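Local structure of blue copper protein (Hyphomicrobium denitrificans, 3EF4) at residues T16-P21 with K112-G117; D30-V35 with V89-G94; H41-V46 with K63-N68. The protein binds one copper ion and probably carries electrons in the bacterial periplasm, as pseudoazurins of the plastocyanin/azurin family do. One frame throughout, in Å; residues are numbered along the deposited sequence. Where two conformers were deposited one is given.

Contact 1: residues T16-P21 with K112-G117; sequences TMVFQP and KKRLDG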
loop_
_atom_site.group_PDB
_atom_site.type_symbol
_atom_site.label_atom_id
_atom_site.label_comp_id
_atom_site.label_asym_id
_atom_site.label_seq_id
_atom_site.Cartn_x
_atom_site.Cartn_y
_atom_site.Cartn_z
ATOM N N THR A 16 -5.140 4.036 14.207
ATOM C CA THR A 16 -5.326 2.579 14.204
ATOM C C THR A 16 -5.476 1.961 12.792
ATOM O O THR A 16 -5.958 2.539 11.838
ATOM C CB THR A 16 -6.571 2.163 14.975
ATOM O OG1 THR A 16 -7.682 2.815 14.312
ATOM C CG2 THR A 16 -6.474 2.580 16.440
ATOM N N MET A 17 -5.065 0.706 12.719
ATOM C CA MET A 17 -5.071 -0.180 11.558
ATOM C C MET A 17 -4.317 0.501 10.408
ATOM O O MET A 17 -4.860 1.006 9.438
ATOM C CB MET A 17 -6.483 -0.538 11.125
ATOM C CG MET A 17 -7.341 -0.985 12.268
ATOM S SD MET A 17 -6.613 -2.427 13.087
ATOM C CE MET A 17 -7.999 -2.879 14.136
ATOM N N VAL A 18 -3.021 0.508 10.586
ATOM C CA VAL A 18 -2.159 1.222 9.675
ATOM C C VAL A 18 -1.029 0.392 9.128
ATOM O O VAL A 18 -0.451 -0.463 9.799
ATOM C CB VAL A 18 -1.557 2.483 10.352
ATOM C CG1 VAL A 18 -2.661 3.396 10.830
ATOM C CG2 VAL A 18 -0.668 2.103 11.506
ATOM N N PHE A 19 -0.692 0.698 7.868
ATOM C CA PHE A 19 0.593 0.340 7.333
ATOM C C PHE A 19 1.576 1.463 7.642
ATOM O O PHE A 19 1.254 2.633 7.420
ATOM C CB PHE A 19 0.478 0.156 5.813
ATOM C CG PHE A 19 -0.242 -1.074 5.352
ATOM C CD1 PHE A 19 0.284 -2.347 5.438
ATOM C CD2 PHE A 19 -1.501 -0.960 4.801
ATOM C CE1 PHE A 19 -0.407 -3.443 4.984
ATOM C CE2 PHE A 19 -2.187 -2.044 4.334
ATOM C CZ PHE A 19 -1.639 -3.319 4.425
ATOM N N GLN A 20 2.737 1.126 8.143
ATOM C CA GLN A 20 3.737 2.112 8.502
ATOM C C GLN A 20 5.034 1.837 7.750
ATOM O O GLN A 20 5.668 0.785 8.009
ATOM C CB GLN A 20 3.998 2.081 10.011
ATOM C CG GLN A 20 4.946 3.207 10.424
ATOM C CD GLN A 20 4.677 3.681 11.833
ATOM O OE1 GLN A 20 4.673 2.837 12.746
ATOM N NE2 GLN A 20 4.473 4.988 12.082
ATOM N N PRO A 21 5.436 2.717 6.844
ATOM C CA PRO A 21 4.753 3.945 6.410
ATOM C C PRO A 21 3.581 3.619 5.506
ATOM O O PRO A 21 3.481 2.526 4.933
ATOM C CB PRO A 21 5.819 4.701 5.616
ATOM C CG PRO A 21 6.738 3.643 5.104
ATOM C CD PRO A 21 6.701 2.541 6.113
ATOM N N LYS A 112 -10.606 6.239 2.046
ATOM C CA LYS A 112 -10.506 7.441 1.227
ATOM C C LYS A 112 -9.614 8.462 1.904
ATOM O O LYS A 112 -8.727 9.058 1.275
ATOM C CB LYS A 112 -11.918 7.997 0.955
ATOM C CG LYS A 112 -11.959 9.284 0.154
ATOM C CD LYS A 112 -13.367 9.778 -0.081
ATOM C CE LYS A 112 -13.571 10.702 -1.234
ATOM N NZ LYS A 112 -15.061 10.915 -1.334
ATOM N N LYS A 113 -9.814 8.706 3.175
ATOM C CA LYS A 113 -9.002 9.664 3.903
ATOM C C LYS A 113 -7.553 9.266 3.857
ATOM O O LYS A 113 -6.683 10.079 3.541
ATOM C CB LYS A 113 -9.480 9.738 5.359
ATOM C CG LYS A 113 -8.648 10.682 6.199
ATOM C CD LYS A 113 -9.229 10.813 7.621
ATOM C CE LYS A 113 -8.218 11.663 8.397
ATOM N N ARG A 114 -7.264 8.021 4.171
ATOM C CA ARG A 114 -5.869 7.619 4.256
ATOM C C ARG A 114 -5.217 7.557 2.888
ATOM O O ARG A 114 -4.073 8.007 2.742
ATOM C CB ARG A 114 -5.770 6.281 4.976
ATOM C CG ARG A 114 -6.354 6.390 6.411
ATOM C CD ARG A 114 -5.290 5.992 7.338
ATOM N NE ARG A 114 -5.775 6.013 8.735
ATOM C CZ ARG A 114 -6.002 4.940 9.484
ATOM N NH1 ARG A 114 -6.399 5.125 10.737
ATOM N NH2 ARG A 114 -5.855 3.682 9.076
ATOM N N LEU A 115 -5.909 7.017 1.896
ATOM C CA LEU A 115 -5.329 6.969 0.553
ATOM C C LEU A 115 -5.128 8.384 0.029
ATOM O O LEU A 115 -4.125 8.645 -0.612
ATOM C CB LEU A 115 -6.203 6.135 -0.376
ATOM C CG LEU A 115 -5.677 5.991 -1.818
ATOM C CD1 LEU A 115 -4.283 5.398 -1.893
ATOM C CD2 LEU A 115 -6.676 5.123 -2.585
ATOM N N ASP A 116 -6.042 9.320 0.275
ATOM C CA ASP A 116 -5.841 10.656 -0.192
ATOM C C ASP A 116 -4.592 11.267 0.417
ATOM O O ASP A 116 -3.833 11.976 -0.250
ATOM C CB ASP A 116 -7.056 11.531 0.109
ATOM C CG ASP A 116 -8.202 11.332 -0.843
ATOM O OD1 ASP A 116 -8.116 10.509 -1.771
ATOM O OD2 ASP A 116 -9.250 12.002 -0.592
ATOM N N GLY A 117 -4.357 11.009 1.700
ATOM C CA GLY A 117 -3.136 11.473 2.342
ATOM C C GLY A 117 -1.881 10.904 1.700
ATOM O O GLY A 117 -0.873 11.608 1.586
#

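Contact 2: residues D30-V35 with V89-G94; sequences DTVKFV and VLVQVG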
loop_
_atom_site.group_PDB
_atom_site.type_symbol
_atom_site.label_atom_id
_atom_site.label_comp_id
_atom_site.label_asym_id
_atom_site.label_seq_id
_atom_site.Cartn_x
_atom_site.Cartn_y
_atom_site.Cartn_z
ATOM N N ASP A 30 13.621 -2.851 -6.528
ATOM C CA ASP A 30 13.515 -2.897 -5.083
ATOM C C ASP A 30 12.459 -3.906 -4.663
ATOM O O ASP A 30 11.555 -4.277 -5.373
ATOM C CB ASP A 30 13.126 -1.533 -4.520
ATOM C CG ASP A 30 14.256 -0.525 -4.600
ATOM O OD1 ASP A 30 13.981 0.654 -4.289
ATOM O OD2 ASP A 30 15.400 -0.861 -4.971
ATOM N N THR A 31 12.572 -4.336 -3.435
ATOM C CA THR A 31 11.509 -5.123 -2.846
ATOM C C THR A 31 10.851 -4.306 -1.744
ATOM O O THR A 31 11.476 -3.512 -1.030
ATOM C CB THR A 31 11.960 -6.437 -2.208
ATOM O OG1 THR A 31 13.014 -5.996 -1.338
ATOM C CG2 THR A 31 12.639 -7.426 -3.107
ATOM N N VAL A 32 9.560 -4.517 -1.585
ATOM C CA VAL A 32 8.853 -3.969 -0.454
ATOM C C VAL A 32 8.299 -5.151 0.333
ATOM O O VAL A 32 7.493 -5.946 -0.175
ATOM C CB VAL A 32 7.718 -3.003 -0.859
ATOM C CG1 VAL A 32 7.065 -2.405 0.379
ATOM C CG2 VAL A 32 8.260 -1.908 -1.770
ATOM N N LYS A 33 8.749 -5.316 1.565
ATOM C CA LYS A 33 8.294 -6.407 2.425
ATOM C C LYS A 33 7.313 -5.876 3.442
ATOM O O LYS A 33 7.651 -4.952 4.208
ATOM C CB LYS A 33 9.459 -7.020 3.240
ATOM C CG LYS A 33 10.643 -7.556 2.609
ATOM C CD LYS A 33 11.414 -8.413 3.625
ATOM C CE LYS A 33 12.172 -9.422 2.759
ATOM N NZ LYS A 33 12.965 -10.348 3.641
ATOM N N PHE A 34 6.133 -6.452 3.440
ATOM C CA PHE A 34 5.075 -6.161 4.394
ATOM C C PHE A 34 5.183 -7.184 5.513
ATOM O O PHE A 34 5.108 -8.387 5.253
ATOM C CB PHE A 34 3.695 -6.246 3.696
ATOM C CG PHE A 34 3.594 -5.270 2.537
ATOM C CD1 PHE A 34 4.030 -5.626 1.273
ATOM C CD2 PHE A 34 3.121 -3.990 2.755
ATOM C CE1 PHE A 34 4.000 -4.701 0.257
ATOM C CE2 PHE A 34 3.080 -3.058 1.715
ATOM C CZ PHE A 34 3.530 -3.442 0.472
ATOM N N VAL A 35 5.456 -6.685 6.722
ATOM C CA VAL A 35 5.791 -7.560 7.825
ATOM C C VAL A 35 4.719 -7.520 8.911
ATOM O O VAL A 35 4.195 -6.444 9.199
ATOM C CB VAL A 35 7.181 -7.236 8.407
ATOM C CG1 VAL A 35 8.256 -7.509 7.349
ATOM C CG2 VAL A 35 7.290 -5.812 8.952
ATOM N N VAL A 89 -2.115 1.313 1.773
ATOM C CA VAL A 89 -0.747 1.758 1.546
ATOM C C VAL A 89 -0.561 1.994 0.064
ATOM O O VAL A 89 -1.144 1.314 -0.780
ATOM C CB VAL A 89 0.249 0.734 2.111
ATOM C CG1 VAL A 89 0.047 -0.664 1.501
ATOM C CG2 VAL A 89 1.694 1.177 1.942
ATOM N N LEU A 90 0.308 2.951 -0.252
ATOM C CA LEU A 90 0.603 3.361 -1.597
ATOM C C LEU A 90 2.117 3.229 -1.824
ATOM O O LEU A 90 2.910 3.860 -1.125
ATOM C CB LEU A 90 0.169 4.799 -1.831
ATOM C CG LEU A 90 0.359 5.375 -3.250
ATOM C CD1 LEU A 90 -0.415 4.573 -4.265
ATOM C CD2 LEU A 90 -0.042 6.847 -3.317
ATOM N N VAL A 91 2.503 2.441 -2.813
ATOM C CA VAL A 91 3.910 2.279 -3.172
ATOM C C VAL A 91 4.106 2.948 -4.527
ATOM O O VAL A 91 3.405 2.608 -5.490
ATOM C CB VAL A 91 4.319 0.811 -3.259
ATOM C CG1 VAL A 91 5.765 0.658 -3.675
ATOM C CG2 VAL A 91 4.081 0.122 -1.926
ATOM N N GLN A 92 5.054 3.858 -4.611
ATOM C CA GLN A 92 5.443 4.479 -5.880
ATOM C C GLN A 92 6.733 3.882 -6.363
ATOM O O GLN A 92 7.750 3.949 -5.670
ATOM C CB GLN A 92 5.662 5.959 -5.659
ATOM C CG GLN A 92 6.076 6.644 -6.963
ATOM C CD GLN A 92 6.188 8.161 -6.816
ATOM O OE1 GLN A 92 5.682 8.764 -5.851
ATOM N NE2 GLN A 92 6.806 8.774 -7.814
ATOM N N VAL A 93 6.683 3.320 -7.559
ATOM C CA VAL A 93 7.852 2.779 -8.219
ATOM C C VAL A 93 8.268 3.751 -9.310
ATOM O O VAL A 93 7.566 3.889 -10.321
ATOM C CB VAL A 93 7.574 1.383 -8.815
ATOM C CG1 VAL A 93 8.839 0.809 -9.440
ATOM C CG2 VAL A 93 6.988 0.457 -7.768
ATOM N N GLY A 94 9.363 4.456 -9.102
ATOM C CA GLY A 94 9.751 5.385 -10.166
ATOM C C GLY A 94 8.729 6.443 -10.452
ATOM O O GLY A 94 8.122 6.997 -9.530
#

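Contact 3: residues H41-V46 with K63-N68; sequences HNAESV and KEVVFN. With CU (copper (II) ion), chain D.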
loop_
_atom_site.group_PDB
_atom_site.type_symbol
_atom_site.label_atom_id
_atom_site.label_comp_id
_atom_site.label_asym_id
_atom_site.label_seq_id
_atom_site.Cartn_x
_atom_site.Cartn_y
_atom_site.Cartn_z
ATOM N N HIS A 41 -3.303 -9.104 10.367
ATOM C CA HIS A 41 -3.328 -8.254 9.195
ATOM C C HIS A 41 -2.854 -9.002 7.977
ATOM O O HIS A 41 -2.262 -10.060 8.088
ATOM C CB HIS A 41 -2.423 -7.058 9.394
ATOM C CG HIS A 41 -2.727 -6.221 10.592
ATOM N ND1 HIS A 41 -3.784 -5.327 10.606
ATOM C CD2 HIS A 41 -2.124 -6.182 11.811
ATOM C CE1 HIS A 41 -3.801 -4.761 11.787
ATOM N NE2 HIS A 41 -2.809 -5.249 12.561
ATOM N N ASN A 42 -3.080 -8.469 6.801
ATOM C CA ASN A 42 -2.397 -8.908 5.613
ATOM C C ASN A 42 -2.111 -7.708 4.717
ATOM O O ASN A 42 -2.480 -6.581 4.994
ATOM C CB ASN A 42 -3.114 -10.002 4.846
ATOM C CG ASN A 42 -4.205 -9.541 3.896
ATOM O OD1 ASN A 42 -4.911 -8.585 4.168
ATOM N ND2 ASN A 42 -4.289 -10.250 2.782
ATOM N N ALA A 43 -1.473 -8.015 3.591
ATOM C CA ALA A 43 -1.288 -7.007 2.537
ATOM C C ALA A 43 -1.599 -7.676 1.219
ATOM O O ALA A 43 -1.105 -8.754 0.906
ATOM C CB ALA A 43 0.108 -6.443 2.523
ATOM N N GLU A 44 -2.457 -7.052 0.436
ATOM C CA GLU A 44 -2.840 -7.559 -0.889
ATOM C C GLU A 44 -3.177 -6.406 -1.805
ATOM O O GLU A 44 -3.661 -5.339 -1.383
ATOM C CB GLU A 44 -3.995 -8.545 -0.775
ATOM C CG GLU A 44 -5.309 -7.943 -0.296
ATOM C CD GLU A 44 -6.352 -9.013 -0.214
ATOM O OE1 GLU A 44 -6.262 -9.890 0.637
ATOM O OE2 GLU A 44 -7.275 -9.065 -1.035
ATOM N N SER A 45 -3.000 -6.610 -3.094
ATOM C CA SER A 45 -3.357 -5.622 -4.076
ATOM C C SER A 45 -4.806 -5.199 -4.005
ATOM O O SER A 45 -5.676 -6.052 -3.817
ATOM C CB SER A 45 -3.115 -6.212 -5.480
ATOM O OG SER A 45 -1.781 -6.592 -5.671
ATOM N N VAL A 46 -5.069 -3.922 -4.196
ATOM C CA VAL A 46 -6.420 -3.463 -4.497
ATOM C C VAL A 46 -6.576 -3.657 -5.998
ATOM O O VAL A 46 -6.126 -2.859 -6.797
ATOM C CB VAL A 46 -6.627 -2.030 -4.042
ATOM C CG1 VAL A 46 -8.002 -1.523 -4.421
ATOM C CG2 VAL A 46 -6.508 -1.942 -2.520
ATOM N N LYS A 63 0.847 -13.110 7.814
ATOM C CA LYS A 63 2.117 -13.501 7.198
ATOM C C LYS A 63 2.796 -12.324 6.519
ATOM O O LYS A 63 2.197 -11.374 6.077
ATOM C CB LYS A 63 1.949 -14.578 6.130
ATOM C CG LYS A 63 1.202 -15.790 6.652
ATOM C CD LYS A 63 2.038 -16.909 7.193
ATOM C CE LYS A 63 1.114 -18.125 7.392
ATOM N NZ LYS A 63 0.194 -17.841 8.544
ATOM N N GLU A 64 4.122 -12.393 6.443
ATOM C CA GLU A 64 4.930 -11.551 5.599
ATOM C C GLU A 64 4.563 -11.811 4.150
ATOM O O GLU A 64 4.262 -12.939 3.772
ATOM C CB GLU A 64 6.411 -11.855 5.825
ATOM C CG GLU A 64 7.345 -10.886 5.142
ATOM C CD GLU A 64 8.049 -11.439 3.942
ATOM O OE1 GLU A 64 9.021 -10.749 3.523
ATOM O OE2 GLU A 64 7.567 -12.494 3.516
ATOM N N VAL A 65 4.626 -10.782 3.327
ATOM C CA VAL A 65 4.528 -10.900 1.878
ATOM C C VAL A 65 5.375 -9.795 1.250
ATOM O O VAL A 65 5.565 -8.724 1.844
ATOM C CB VAL A 65 3.064 -10.802 1.447
ATOM C CG1 VAL A 65 2.457 -9.410 1.647
ATOM C CG2 VAL A 65 2.895 -11.230 -0.020
ATOM N N VAL A 66 5.880 -10.060 0.074
ATOM C CA VAL A 66 6.685 -9.122 -0.697
ATOM C C VAL A 66 5.968 -8.664 -1.936
ATOM O O VAL A 66 5.221 -9.399 -2.596
ATOM C CB VAL A 66 8.009 -9.888 -0.955
ATOM C CG1 VAL A 66 8.017 -10.576 -2.299
ATOM C CG2 VAL A 66 9.254 -9.017 -0.798
ATOM N N PHE A 67 6.227 -7.407 -2.253
ATOM C CA PHE A 67 5.948 -6.789 -3.533
ATOM C C PHE A 67 7.303 -6.571 -4.233
ATOM O O PHE A 67 8.170 -5.874 -3.669
ATOM C CB PHE A 67 5.220 -5.462 -3.404
ATOM C CG PHE A 67 5.112 -4.665 -4.687
ATOM C CD1 PHE A 67 5.506 -3.337 -4.702
ATOM C CD2 PHE A 67 4.641 -5.200 -5.855
ATOM C CE1 PHE A 67 5.438 -2.552 -5.827
ATOM C CE2 PHE A 67 4.576 -4.404 -6.994
ATOM C CZ PHE A 67 4.949 -3.094 -6.982
ATOM N N ASN A 68 7.462 -7.145 -5.374
ATOM C CA ASN A 68 8.694 -6.976 -6.154
ATOM C C ASN A 68 8.479 -5.813 -7.102
ATOM O O ASN A 68 7.819 -5.931 -8.127
ATOM C CB ASN A 68 9.031 -8.247 -6.915
ATOM C CG ASN A 68 9.305 -9.441 -6.037
ATOM O OD1 ASN A 68 8.759 -10.539 -6.263
ATOM N ND2 ASN A 68 10.103 -9.230 -5.059
HETATM CU CU CU D . -5.057 -4.940 9.102
HETATM O O HOH W 1 0.118 -10.729 4.261
#

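Contact 1: residues T16-P21 with K112-G117
The chain at the Met17 corner, running on into Val18, stands off from helix 109-119, Val18 CA and Arg114 CA 9.2 Å apart, and the long side chain of Arg114 spans the distance. The arginine leaves the helix toward the strand with CG anti to its carbonyl carbon (chi1 -60°), and a bend at chi2 (-123°) helps bring the guanidinium end to the backbone carbonyls. NH1 and NH2 both grip one atom, Thr16 O, NH1 at 2.8 Å from that oxygen and NH2 at 3.0 Å from it. Thr16 O lies near the guanidinium plane, and both bonds are clearly bent. NH2 also makes a weak, strongly bent bond to Met17 O at 2.9 Å, and another weak one to Gly86 O. Val18 CG1 sits over one guanidinium face toward its rim, 3.7 Å from Arg114 NH2. With an alanine here the charged donor of these carbonyls would be gone, and the corner is likely to be less firmly tied to the helix. Met17 turns its own side chain the other way, onto the copper ligands His41 and His82. A cationic side chain from the C-terminal helix thus satisfies main-chain oxygens at a corner whose other side borders the copper site, which probably helps to fix the backbone there.

Contact 2: residues D30-V35 with V89-G94
Phe34 brings its ring against two valines of the facing strand, CE2 lying 3.9 Å from Val89 CG1 and CZ 4.3 Å from Val91 CG2. Val91 CG2 comes in at the ring edge, near its plane, whereas the Val89 methyl approaches obliquely. The ring reaches them with CG anti to the carbonyl carbon of Phe34 (chi1 -59°), while Val89 sends CG1 forward from between its own backbone N and carbonyl carbon (chi1 57°). One step along, Val32 and Val91 run alongside each other, pointing oppositely, and touch through Val32 CG2 and Val91 CG1, 4.1 Å apart. Strands 31-35 and 89-93 run nearly antiparallel, at 167°, but their axes come no closer than 10.1 Å and no hydrogen bond joins them. They therefore meet face to face through alternate side chains, as the two layers of the cupredoxin beta-sandwich do. Val5 of strand 2-8 touches both Val32 and Phe34, Phe19 and Leu77 pack on Val89, and Ala43 lies against Phe34, so the contact belongs to a continuous apolar interior. On strand 88-93, Gln92 bears on Phe23 and Leu74 instead, and its NE2 donates a nearly straight bond to Gly94 O at 2.8 Å, where the strand gives way to a turn. All four residues that touch across the interface are buried, with no polar side-chain atom among them, and Val32 makes its backbone bond to Phe67 within its own layer, so the two layers are held here by dispersion and the exclusion of water.

Contact 3: residues H41-V46 with K63-N68
The copper site of this cupredoxin begins this contact: His41, on the chain leading into strand 44-45, binds the metal through ND1, 2.0 Å from the copper, with Cys79, His82 and Met87 completing the site. CG lies anti to the carbonyl carbon (chi1 -57°), which turns the ring away from segment 63-68, and NE2 on its far side is hydrogen-bonded to Asn9 OD1, which, with the metal bond at ND1, would hold the ring's rotation. Two residues on, Ala43 faces Val65, and Val65 CG1 touches both Ala43 CB at 3.9 Å and Ala43 O at 3.7 Å. Beside this patch a water joins the backbones, accepting from Ala43 N at 3.2 Å and donating to Lys63 O at 2.8 Å. Asn42 ND2 gives an almost straight bond to the anti lone pair of Glu44 OE1, 2.9 Å away and nearly in the amide plane, and also reaches Gly59 O, while Asn42 OD1 receives Ala80 N. Phe34 also packs on Val65. Direct contact is thus small, mainly methyl packing, with water meeting the polar backbone; the loop is also held by the metal, by side-chain bonds of His41 and Asn42, and by backbone bonds to Ser62 and Gly59.

How the contacts relate
Along the chain the pairs enclose one another: 41-46 with 63-68 falls between the halves of contact 2, and contact 2 between those of contact 1. Centres lie about 14 Å apart for contacts 1 and 2, 15 Å for contacts 1 and 3, and 10 Å for contacts 2 and 3. Strands 31-35 and 65-68 are neighbours on one side, where Phe34 N and Val65 O are probably hydrogen-bonded, 18-26 and 88-93 on the other; contact 2 bridges the two sides, while contact 1 ties helix 109-119 to the corner at Met17. Phe19 CE1 lies near both Phe34 and Ala43, joining the three contacts through the apolar core, whose end borders the copper site.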